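Flavin adenine dinucleotide synthase (Saccharomyces cerevisiae, PDB 2WSI) catalyses the transfer of an adenylyl group from ATP to flavin mononucleotide, yielding the coenzyme flavin adenine dinucleotide and diphosphate. Local coordinates at residues 9-12 with 13-17; 38-41 with 42-46; 110-114 with 115-119; 197-200 with 201-205; 246-249 with 250-254. All coordinates share one frame; numbering follows the deposited sequence.

Interaction 1. Residues 9-12 with 13-17; sequences MCYE and ITNSY
Ile13 packs back on Met9 one turn earlier in the alpha-helix 3-18, near the N-terminus of the chain. The two side chains run side by side and point the same way, with Met9 CG 4.1 Å from Ile13 CD1. Met9 reaches there because its CG stands opposite the backbone N (chi1 179°) and the chain stays extended until it bends at the thioether. Ile13 also lays CG1 against Met9 O at 3.5 Å, the same oxygen that takes its amide N-H in the i to i+4 bond. On another flank, Asn15 places CB over one face of the Tyr11 ring. Glu12 keeps CB 3.2 Å from Ile13 N, the next residue, and Glu12 O accepts Ser16 N; the OG of Ser16 turns instead to Tyr208. Ile13 and Glu12 both touch Phe255, and Thr14 touches Ile34 of helix 25-45. The hydroxyl of buried Thr14 bonds within the helix itself. Its OG1 lies beside its own backbone N (chi1 -58°) and folds back on the preceding turn. Cys10 O is thereby gripped twice, by Thr14 N at 2.9 Å and by Thr14 OG1 at 2.9 Å, the two donors arriving from opposite faces of the carbonyl plane.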
# COMPACT_ATOMS: atom_id res chain seq x y z
N MET A 9 -2.18 -11.23 12.20
CA MET A 9 -0.85 -10.64 12.20
C MET A 9 -0.92 -9.12 11.98
O MET A 9 -0.32 -8.34 12.73
CB MET A 9 0.05 -11.30 11.12
CG MET A 9 1.50 -10.68 11.07
SD MET A 9 2.55 -11.34 9.72
CE MET A 9 1.75 -10.55 8.30
N CYS A 10 -1.65 -8.68 10.95
CA CYS A 10 -1.72 -7.25 10.64
C CYS A 10 -2.41 -6.50 11.80
O CYS A 10 -2.06 -5.37 12.15
CB CYS A 10 -2.48 -7.07 9.33
SG CYS A 10 -1.47 -7.61 7.90
N TYR A 11 -3.38 -7.16 12.41
CA TYR A 11 -4.03 -6.61 13.59
C TYR A 11 -3.02 -6.37 14.70
O TYR A 11 -3.06 -5.31 15.35
CB TYR A 11 -5.16 -7.53 14.08
CG TYR A 11 -5.74 -7.03 15.38
CD1 TYR A 11 -6.71 -6.01 15.39
CD2 TYR A 11 -5.32 -7.54 16.60
CE1 TYR A 11 -7.23 -5.51 16.60
CE2 TYR A 11 -5.84 -7.06 17.82
CZ TYR A 11 -6.80 -6.05 17.80
OH TYR A 11 -7.33 -5.59 18.99
N GLU A 12 -2.12 -7.33 14.93
CA GLU A 12 -1.11 -7.18 15.99
C GLU A 12 -0.17 -6.04 15.65
O GLU A 12 0.24 -5.27 16.52
CB GLU A 12 -0.30 -8.47 16.19
CG GLU A 12 -1.13 -9.66 16.69
CD GLU A 12 -0.29 -10.92 16.94
OE1 GLU A 12 0.91 -10.95 16.57
OE2 GLU A 12 -0.82 -11.88 17.53
N ILE A 13 0.18 -5.93 14.37
CA ILE A 13 1.13 -4.90 13.93
C ILE A 13 0.54 -3.53 14.17
O ILE A 13 1.20 -2.63 14.67
CB ILE A 13 1.51 -5.10 12.44
CG1 ILE A 13 2.46 -6.30 12.32
CG2 ILE A 13 2.21 -3.86 11.87
CD1 ILE A 13 2.76 -6.74 10.86
N THR A 14 -0.71 -3.37 13.78
CA THR A 14 -1.35 -2.08 13.85
C THR A 14 -1.58 -1.73 15.32
O THR A 14 -1.30 -0.62 15.75
CB THR A 14 -2.66 -2.12 13.04
OG1 THR A 14 -2.33 -2.48 11.68
CG2 THR A 14 -3.34 -0.76 13.05
N ASN A 15 -2.05 -2.70 16.09
CA ASN A 15 -2.24 -2.52 17.53
C ASN A 15 -0.93 -2.13 18.22
O ASN A 15 -0.88 -1.21 19.03
CB ASN A 15 -2.77 -3.83 18.14
CG ASN A 15 -3.42 -3.61 19.52
OD1 ASN A 15 -4.10 -2.62 19.76
ND2 ASN A 15 -3.22 -4.56 20.41
N SER A 16 0.14 -2.82 17.86
CA SER A 16 1.45 -2.53 18.38
C SER A 16 1.88 -1.09 18.02
O SER A 16 2.42 -0.36 18.87
CB SER A 16 2.44 -3.56 17.86
OG SER A 16 3.74 -3.28 18.31
N TYR A 17 1.62 -0.66 16.79
CA TYR A 17 1.98 0.69 16.40
C TYR A 17 1.18 1.68 17.24
O TYR A 17 1.71 2.72 17.66
CB TYR A 17 1.71 0.97 14.91
CG TYR A 17 2.37 2.26 14.45
CD1 TYR A 17 3.59 2.25 13.77
CD2 TYR A 17 1.77 3.49 14.72
CE1 TYR A 17 4.19 3.46 13.34
CE2 TYR A 17 2.33 4.66 14.33
CZ TYR A 17 3.54 4.66 13.67
OH TYR A 17 4.04 5.88 13.32

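Interaction 2. Residues 38-41 with 42-46; sequences RKYL and LSEIF
The Phe46 ring has the carbonyl carbon of Leu41 over one face, 4.2 Å above the plane and displaced toward the rim, whereas the Tyr40 ring meets Glu44 OE2 at its edge and in its plane. Tyr40 lies in the last turns of helix 25-45 and Phe46 just beyond, where a wider pi-type turn spans 42-45. The Glu44 carboxylate stands almost perpendicular to the Tyr40 ring, at 87°, and its OE2 is 3.7 Å from Tyr40 CD1. On the buried side Leu41 CD2 touches two partners, 3.8 Å from Ile45 CD1 and 4.1 Å from Phe46 CE1. Beyond them Phe46 is met edge-to-face by Tyr73 and Tyr80 of helix 64-87. Leu42 lies alongside Arg38, whose guanidinium reaches on to a salt bridge with Glu79. At the surface Lys39, bent twice along its chain, curls back to give Ser43 OG a weak hydrogen bond. The widened turn shows in the backbone: Tyr40 O takes Glu44 N from above its carbonyl plane and Ile45 N only weakly. Five residues on from Leu41, Phe46 N makes a straight bond of 2.8 Å to Leu41 O, with an N-H...O angle of 172°.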
# COMPACT_ATOMS: atom_id res chain seq x y z
N ARG A 38 -9.02 3.30 9.96
CA ARG A 38 -9.76 2.17 10.55
C ARG A 38 -11.23 2.55 10.80
O ARG A 38 -12.14 1.74 10.58
CB ARG A 38 -9.07 1.63 11.81
CG ARG A 38 -7.65 1.06 11.49
CD ARG A 38 -7.13 -0.06 12.41
NE ARG A 38 -8.10 -1.13 12.61
CZ ARG A 38 -7.88 -2.22 13.33
NH1 ARG A 38 -6.70 -2.40 13.91
NH2 ARG A 38 -8.84 -3.12 13.50
N LYS A 39 -11.48 3.79 11.21
CA LYS A 39 -12.86 4.23 11.40
C LYS A 39 -13.64 4.20 10.08
O LYS A 39 -14.76 3.74 10.05
CB LYS A 39 -12.93 5.62 12.04
CG LYS A 39 -12.64 5.66 13.55
CD LYS A 39 -13.57 4.76 14.41
CE LYS A 39 -14.96 5.36 14.63
NZ LYS A 39 -15.85 4.53 15.51
N TYR A 40 -13.06 4.71 8.99
CA TYR A 40 -13.72 4.61 7.69
C TYR A 40 -14.11 3.15 7.36
O TYR A 40 -15.22 2.87 6.95
CB TYR A 40 -12.81 5.08 6.57
CG TYR A 40 -12.47 6.56 6.53
CD1 TYR A 40 -13.43 7.53 6.81
CD2 TYR A 40 -11.19 6.99 6.15
CE1 TYR A 40 -13.13 8.89 6.76
CE2 TYR A 40 -10.88 8.37 6.07
CZ TYR A 40 -11.87 9.30 6.38
OH TYR A 40 -11.60 10.64 6.32
N LEU A 41 -13.15 2.24 7.52
CA LEU A 41 -13.37 0.84 7.15
C LEU A 41 -14.43 0.18 8.02
O LEU A 41 -15.37 -0.42 7.50
CB LEU A 41 -12.05 0.07 7.25
CG LEU A 41 -11.08 0.49 6.13
CD1 LEU A 41 -9.65 -0.05 6.37
CD2 LEU A 41 -11.63 -0.01 4.76
N LEU A 42 -14.27 0.26 9.34
CA LEU A 42 -15.14 -0.45 10.28
C LEU A 42 -16.53 0.20 10.40
O LEU A 42 -17.54 -0.51 10.48
CB LEU A 42 -14.48 -0.54 11.65
CG LEU A 42 -13.20 -1.38 11.69
CD1 LEU A 42 -12.50 -1.21 13.03
CD2 LEU A 42 -13.49 -2.87 11.41
N SER A 43 -16.57 1.54 10.40
CA SER A 43 -17.80 2.28 10.65
C SER A 43 -18.57 2.67 9.41
O SER A 43 -19.76 2.90 9.52
CB SER A 43 -17.50 3.62 11.36
OG SER A 43 -17.21 3.42 12.73
N GLU A 44 -17.90 2.83 8.27
CA GLU A 44 -18.58 3.31 7.06
C GLU A 44 -18.55 2.35 5.89
O GLU A 44 -19.41 2.39 5.03
CB GLU A 44 -18.00 4.64 6.60
CG GLU A 44 -18.40 5.82 7.47
CD GLU A 44 -17.68 7.09 7.04
OE1 GLU A 44 -17.84 7.48 5.86
OE2 GLU A 44 -16.96 7.69 7.87
N ILE A 45 -17.55 1.48 5.84
CA ILE A 45 -17.41 0.63 4.66
C ILE A 45 -17.89 -0.80 4.88
O ILE A 45 -18.73 -1.30 4.12
CB ILE A 45 -15.95 0.68 4.19
CG1 ILE A 45 -15.66 2.13 3.73
CG2 ILE A 45 -15.73 -0.28 3.07
CD1 ILE A 45 -14.19 2.41 3.44
N PHE A 46 -17.35 -1.48 5.87
CA PHE A 46 -17.71 -2.87 6.10
C PHE A 46 -19.14 -2.99 6.59
O PHE A 46 -19.72 -4.07 6.55
CB PHE A 46 -16.77 -3.54 7.10
CG PHE A 46 -15.33 -3.69 6.61
CD1 PHE A 46 -14.98 -3.45 5.30
CD2 PHE A 46 -14.34 -4.11 7.49
CE1 PHE A 46 -13.66 -3.58 4.86
CE2 PHE A 46 -13.03 -4.27 7.06
CZ PHE A 46 -12.69 -4.00 5.75

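Interaction 3. Residues 110-114 with 115-119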
# COMPACT_ATOMS: atom_id res chain seq x y z
N GLU A 110 2.53 -3.65 -19.95
CA GLU A 110 3.78 -4.01 -20.62
C GLU A 110 4.96 -3.32 -19.96
O GLU A 110 6.05 -3.88 -19.88
CB GLU A 110 3.75 -3.67 -22.12
CG GLU A 110 3.21 -4.78 -23.02
CD GLU A 110 4.17 -5.96 -23.18
OE1 GLU A 110 5.38 -5.83 -22.86
OE2 GLU A 110 3.71 -7.03 -23.65
N GLU A 111 4.73 -2.11 -19.45
CA GLU A 111 5.82 -1.35 -18.84
C GLU A 111 5.99 -1.61 -17.34
O GLU A 111 6.73 -0.91 -16.67
CB GLU A 111 5.61 0.15 -19.10
CG GLU A 111 5.65 0.47 -20.60
CD GLU A 111 6.92 -0.05 -21.26
OE1 GLU A 111 8.03 0.27 -20.77
OE2 GLU A 111 6.81 -0.77 -22.27
N THR A 112 5.32 -2.63 -16.82
CA THR A 112 5.40 -2.93 -15.38
C THR A 112 6.78 -3.49 -15.03
O THR A 112 7.28 -4.37 -15.71
CB THR A 112 4.26 -3.92 -14.97
OG1 THR A 112 3.01 -3.29 -15.24
CG2 THR A 112 4.34 -4.31 -13.51
N PHE A 113 7.43 -2.97 -13.99
CA PHE A 113 8.74 -3.52 -13.59
C PHE A 113 8.59 -4.97 -13.18
O PHE A 113 7.74 -5.28 -12.38
CB PHE A 113 9.30 -2.81 -12.36
CG PHE A 113 9.79 -1.42 -12.63
CD1 PHE A 113 11.08 -1.23 -13.12
CD2 PHE A 113 8.99 -0.32 -12.35
CE1 PHE A 113 11.56 0.05 -13.37
CE2 PHE A 113 9.46 0.98 -12.59
CZ PHE A 113 10.75 1.16 -13.09
N PRO A 114 9.48 -5.86 -13.67
CA PRO A 114 9.48 -7.26 -13.22
C PRO A 114 9.68 -7.40 -11.70
O PRO A 114 9.14 -8.31 -11.09
CB PRO A 114 10.67 -7.89 -13.95
CG PRO A 114 11.04 -6.93 -15.04
CD PRO A 114 10.50 -5.58 -14.70
N THR A 115 10.47 -6.52 -11.11
CA THR A 115 10.70 -6.57 -9.68
C THR A 115 9.36 -6.40 -8.94
O THR A 115 9.15 -7.03 -7.90
CB THR A 115 11.65 -5.43 -9.23
OG1 THR A 115 12.95 -5.63 -9.82
CG2 THR A 115 11.77 -5.43 -7.71
N LEU A 116 8.51 -5.53 -9.47
CA LEU A 116 7.21 -5.23 -8.86
C LEU A 116 6.24 -6.38 -9.12
O LEU A 116 5.53 -6.80 -8.22
CB LEU A 116 6.62 -3.93 -9.43
CG LEU A 116 5.30 -3.54 -8.77
CD1 LEU A 116 5.56 -3.01 -7.37
CD2 LEU A 116 4.50 -2.54 -9.59
N GLU A 117 6.21 -6.88 -10.34
CA GLU A 117 5.38 -8.06 -10.63
C GLU A 117 5.71 -9.20 -9.68
O GLU A 117 4.82 -9.85 -9.11
CB GLU A 117 5.61 -8.54 -12.08
CG GLU A 117 4.84 -7.75 -13.13
CD GLU A 117 5.38 -7.97 -14.55
OE1 GLU A 117 6.49 -8.56 -14.67
OE2 GLU A 117 4.71 -7.56 -15.55
N ASN A 118 6.99 -9.44 -9.47
CA ASN A 118 7.41 -10.52 -8.57
C ASN A 118 6.96 -10.26 -7.13
O ASN A 118 6.52 -11.17 -6.44
CB ASN A 118 8.93 -10.72 -8.63
CG ASN A 118 9.38 -11.43 -9.90
OD1 ASN A 118 8.61 -12.15 -10.53
ND2 ASN A 118 10.62 -11.20 -10.29
N PHE A 119 7.08 -9.01 -6.69
CA PHE A 119 6.62 -8.62 -5.37
C PHE A 119 5.11 -8.80 -5.20
O PHE A 119 4.63 -9.21 -4.14
CB PHE A 119 6.99 -7.14 -5.11
CG PHE A 119 6.69 -6.70 -3.70
CD1 PHE A 119 7.44 -7.19 -2.64
CD2 PHE A 119 5.67 -5.82 -3.45
CE1 PHE A 119 7.18 -6.78 -1.35
CE2 PHE A 119 5.40 -5.42 -2.16
CZ PHE A 119 6.15 -5.90 -1.12
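Phe113 O accepts Glu117 N in a nearly straight bond (3.0 Å, 170°) and Leu116 N in a weak one, as the extended backbone of Thr112 and Phe113 (psi 131° and 133°) turns into helix 114-126. This is a helix N-terminus with Phe113 at the N-cap and Pro114 as first helical residue, a place that suits proline because its nitrogen has no hydrogen to offer. The next bond of the helix runs from Asn118 N to Pro114 O, and the Asn118 side chain lies against that same oxygen with CG 3.3 Å away. Before the cap, Thr112 turns its methyl to the helix, and its CG2 sits 3.5 Å from Glu117 CG. Glu117 sends its chain, extended beyond CG, back past the cap, so that the carboxylate reaches Thr112 with one oxygen and Pro114 with the other: OE2 is 3.7 Å from Thr112 CB and OE1 is 3.6 Å from Pro114 CA. Thr112 OG1 is held elsewhere, by the amide of Gln109, and Thr115 OG1 by Asp276 and Ser273. The turn lies close to the FAD-binding site, with the Thr112 side chain about 6 Å from the bound FAD. Phe113 points its ring off toward Phe221 and Leu216, leaving the root of its side chain to meet the first turn: Phe113 CB rests 4.1 Å from Leu116 CB.

Interaction 4. Residues 197-200 with 201-205; sequences WDLT and NIWSF
Asp198 OD1 caps helix 199-209 by accepting the backbone N-H of Asn201 (Asn201 N to Asp198 OD1, 3.0 Å), nearly along its C-O direction, and the hydroxyl of Thr200 at 2.7 Å from OG1, which comes in from above the carboxylate plane. Asp198 is the N-cap residue, and its chi1 of 66° lodges CG between its own backbone N and carbonyl carbon, bringing OD1 over the first turn. Thr200 adopts a similar torsion (chi1 60°), which turns OG1 back to the aspartate. Outside the pair, Asp296 OD1 accepts Leu199 N, so a second acidic side chain attends the same end. Regular bonds follow, from Ile202 N to Asp198 O and from Trp203 N to Leu199 O.

Packing begins with Trp197, just before the cap. The benzo part of its indole lies against the first turns: CE3 is 3.4 Å from Asn201 CB and 3.5 Å from Ile202 CD1, while Phe205 CB sits at the ring edge, 3.9 Å from CZ3. The far side of the indole is anchored by NE1 to Thr37 OG1 on helix 25-45. On another flank Leu199 runs alongside Trp203 and sets CD1 3.4 Å from Trp203 NE1. The chemistry thus divides into a polar cap and apolar flanks. One carboxylate oxygen serves two donors at the positive end of the helix dipole, a setting that would probably favour the charged form of Asp198, while Trp197 ties the capped turn to helix 25-45.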
# COMPACT_ATOMS: atom_id res chain seq x y z
N TRP A 197 -3.29 10.26 4.52
CA TRP A 197 -1.93 9.88 4.89
C TRP A 197 -0.88 10.73 4.18
O TRP A 197 -0.95 10.96 2.96
CB TRP A 197 -1.71 8.38 4.54
CG TRP A 197 -2.29 7.51 5.58
CD1 TRP A 197 -3.61 7.40 5.92
CD2 TRP A 197 -1.57 6.59 6.41
NE1 TRP A 197 -3.75 6.46 6.93
CE2 TRP A 197 -2.52 5.95 7.23
CE3 TRP A 197 -0.22 6.23 6.51
CZ2 TRP A 197 -2.15 5.01 8.17
CZ3 TRP A 197 0.14 5.29 7.43
CH2 TRP A 197 -0.83 4.68 8.25
N ASP A 198 0.13 11.17 4.90
CA ASP A 198 1.24 11.81 4.22
C ASP A 198 2.44 10.89 4.15
O ASP A 198 2.43 9.76 4.68
CB ASP A 198 1.60 13.18 4.82
CG ASP A 198 2.14 13.09 6.24
OD1 ASP A 198 2.79 12.08 6.61
OD2 ASP A 198 1.92 14.08 6.98
N LEU A 199 3.48 11.35 3.46
CA LEU A 199 4.60 10.49 3.12
C LEU A 199 5.31 10.00 4.39
O LEU A 199 5.73 8.85 4.48
CB LEU A 199 5.56 11.23 2.19
CG LEU A 199 6.79 10.45 1.73
CD1 LEU A 199 6.38 9.09 1.13
CD2 LEU A 199 7.59 11.31 0.72
N THR A 200 5.43 10.86 5.38
CA THR A 200 6.09 10.44 6.62
C THR A 200 5.28 9.35 7.34
O THR A 200 5.87 8.46 7.96
CB THR A 200 6.33 11.64 7.60
OG1 THR A 200 5.09 12.23 7.95
CG2 THR A 200 7.19 12.70 6.94
N ASN A 201 3.95 9.44 7.29
CA ASN A 201 3.12 8.42 7.93
C ASN A 201 3.34 7.09 7.21
O ASN A 201 3.43 6.05 7.86
CB ASN A 201 1.65 8.75 7.82
CG ASN A 201 1.26 10.06 8.51
OD1 ASN A 201 1.65 10.39 9.64
ND2 ASN A 201 0.44 10.80 7.82
N ILE A 202 3.44 7.13 5.89
CA ILE A 202 3.56 5.90 5.11
C ILE A 202 4.86 5.18 5.51
O ILE A 202 4.83 4.01 5.90
CB ILE A 202 3.52 6.21 3.60
CG1 ILE A 202 2.10 6.66 3.18
CG2 ILE A 202 3.97 4.96 2.80
CD1 ILE A 202 1.03 5.50 3.31
N TRP A 203 5.99 5.88 5.48
CA TRP A 203 7.25 5.22 5.80
C TRP A 203 7.31 4.79 7.27
O TRP A 203 7.84 3.72 7.59
CB TRP A 203 8.45 6.12 5.54
CG TRP A 203 8.75 6.50 4.11
CD1 TRP A 203 8.98 7.75 3.64
CD2 TRP A 203 8.91 5.61 2.98
NE1 TRP A 203 9.25 7.71 2.28
CE2 TRP A 203 9.22 6.42 1.86
CE3 TRP A 203 8.83 4.23 2.81
CZ2 TRP A 203 9.44 5.88 0.59
CZ3 TRP A 203 9.05 3.70 1.52
CH2 TRP A 203 9.33 4.52 0.44
N SER A 204 6.82 5.63 8.16
CA SER A 204 6.91 5.30 9.58
C SER A 204 6.17 4.00 9.84
O SER A 204 6.69 3.13 10.53
CB SER A 204 6.32 6.39 10.47
OG SER A 204 6.29 5.93 11.80
N PHE A 205 4.95 3.88 9.32
CA PHE A 205 4.17 2.65 9.54
C PHE A 205 4.78 1.45 8.79
O PHE A 205 4.92 0.36 9.35
CB PHE A 205 2.71 2.86 9.13
CG PHE A 205 1.84 1.68 9.44
CD1 PHE A 205 1.47 1.39 10.74
CD2 PHE A 205 1.44 0.80 8.43
CE1 PHE A 205 0.68 0.30 11.05
CE2 PHE A 205 0.65 -0.30 8.72
CZ PHE A 205 0.26 -0.55 10.04

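Interaction 5. Residues 246-249 with 250-254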
# COMPACT_ATOMS: atom_id res chain seq x y z
N HIS A 246 14.75 9.83 9.31
CA HIS A 246 13.76 10.24 10.29
C HIS A 246 13.04 9.07 10.94
O HIS A 246 12.18 9.29 11.80
CB HIS A 246 12.71 11.13 9.66
CG HIS A 246 13.24 12.45 9.23
ND1 HIS A 246 13.59 13.43 10.13
CD2 HIS A 246 13.51 12.95 8.00
CE1 HIS A 246 14.04 14.48 9.48
NE2 HIS A 246 14.00 14.22 8.18
N PHE A 247 13.38 7.85 10.53
CA PHE A 247 12.62 6.67 10.95
C PHE A 247 13.49 5.65 11.67
O PHE A 247 13.15 4.47 11.77
CB PHE A 247 11.93 6.02 9.74
CG PHE A 247 11.12 7.00 8.93
CD1 PHE A 247 9.94 7.49 9.43
CD2 PHE A 247 11.60 7.48 7.70
CE1 PHE A 247 9.20 8.44 8.72
CE2 PHE A 247 10.86 8.41 6.96
CZ PHE A 247 9.66 8.90 7.48
N GLU A 248 14.61 6.12 12.21
CA GLU A 248 15.51 5.21 12.89
C GLU A 248 14.81 4.40 14.02
O GLU A 248 15.07 3.21 14.16
CB GLU A 248 16.72 6.00 13.43
CG GLU A 248 17.64 5.21 14.33
CD GLU A 248 18.52 4.23 13.57
OE1 GLU A 248 18.25 3.97 12.38
OE2 GLU A 248 19.48 3.71 14.18
N TRP A 249 13.95 5.03 14.82
CA TRP A 249 13.31 4.33 15.95
C TRP A 249 12.41 3.20 15.43
O TRP A 249 12.45 2.07 15.93
CB TRP A 249 12.48 5.29 16.82
CG TRP A 249 11.93 4.64 18.06
CD1 TRP A 249 12.45 4.72 19.33
CD2 TRP A 249 10.77 3.78 18.16
NE1 TRP A 249 11.68 3.97 20.20
CE2 TRP A 249 10.66 3.38 19.51
CE3 TRP A 249 9.84 3.30 17.23
CZ2 TRP A 249 9.63 2.54 19.96
CZ3 TRP A 249 8.81 2.47 17.68
CH2 TRP A 249 8.72 2.10 19.04
N GLU A 250 11.63 3.51 14.41
CA GLU A 250 10.71 2.54 13.83
C GLU A 250 11.48 1.36 13.27
O GLU A 250 11.05 0.22 13.40
CB GLU A 250 9.90 3.17 12.71
CG GLU A 250 8.90 4.20 13.16
CD GLU A 250 9.44 5.62 13.11
OE1 GLU A 250 10.66 5.82 13.36
OE2 GLU A 250 8.62 6.53 12.83
N ILE A 251 12.62 1.65 12.63
CA ILE A 251 13.43 0.60 12.05
C ILE A 251 14.00 -0.28 13.17
O ILE A 251 13.87 -1.50 13.13
CB ILE A 251 14.60 1.19 11.22
CG1 ILE A 251 14.11 1.75 9.87
CG2 ILE A 251 15.67 0.13 10.98
CD1 ILE A 251 15.09 2.75 9.22
N ILE A 252 14.61 0.34 14.18
CA ILE A 252 15.30 -0.42 15.22
C ILE A 252 14.34 -1.24 16.03
O ILE A 252 14.66 -2.34 16.47
CB ILE A 252 16.06 0.51 16.20
CG1 ILE A 252 17.20 1.24 15.49
CG2 ILE A 252 16.58 -0.29 17.39
CD1 ILE A 252 18.12 0.33 14.71
N HIS A 253 13.14 -0.71 16.25
CA HIS A 253 12.18 -1.36 17.13
C HIS A 253 11.03 -1.99 16.36
O HIS A 253 9.97 -2.20 16.93
CB HIS A 253 11.62 -0.34 18.11
CG HIS A 253 12.65 0.27 19.01
ND1 HIS A 253 13.29 1.45 18.70
CD2 HIS A 253 13.15 -0.15 20.19
CE1 HIS A 253 14.15 1.74 19.67
NE2 HIS A 253 14.08 0.79 20.59
N ALA A 254 11.25 -2.26 15.07
CA ALA A 254 10.21 -2.81 14.20
C ALA A 254 9.53 -4.05 14.80
O ALA A 254 10.16 -4.88 15.43
CB ALA A 254 10.82 -3.18 12.83
O HOH W 1 9.82 9.06 13.06
O HOH W 2 12.61 7.72 14.47
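Trp249 swings its indole opposite its backbone N (chi1 -174°), and His253 sets its ring opposite its carbonyl carbon (chi1 -62°), which brings the two rings face to face at the C-terminal end of the short helix 248-252. The His253 ring stacks on the five-membered ring of Trp249 with centroids 3.9 Å apart and planes at 25°. Its CB continues the cover as a CH-pi contact, 3.8 Å from the centroid of the six-membered ring of Trp249. The stack is fixed by the backbone of the same turn: Trp249 O accepts both His253 N and His253 ND1, from opposite faces of its plane, and the oxygen lies close to the imidazole plane. This pins the rotation of the histidine ring and shows that ND1 carries a proton.

At the other end Phe247 is the N-cap. Glu250 bends at chi2 and folds back toward it, putting OE2 at the edge of the Phe247 ring. OE2 is hydrogen-bonded to Ser204 OG of helix 199-209, tying the two helices. Glu248, bent likewise, lays its carboxylate beside Ile252. Two waters bridge the turn to the Glu250 carboxylate; one joins His246 O to OE2, and the other, which also approaches His246 O, takes the amide hydrogen of Trp249 at 3.0 Å from Trp249 N and lies 2.9 Å from Glu250 OE1.

How the interactions relate
Interaction 4 is buried, whereas interactions 1, 2, 3 and 5 are partly buried. Interactions 1 and 5 do not touch each other, but both meet interaction 4 through Ser204, whose OG lies 2.7 Å from Tyr17 OH of interaction 1. Interactions 1 and 2 sit on consecutive helices that touch where Arg38 NH1 packs 3.8 Å from Thr14 CG2. Interaction 3 stands apart, across the centre of the chain from 1, 2 and 4, and nearest to the bound FAD. Chemistry follows position along each helix. Interaction 1 lies within a helix, whereas 3 and 4 are N-terminal turns, the latter with a side-chain cap. Interaction 2 closes through a widened turn, and interaction 5 combines both ends, with bridging waters.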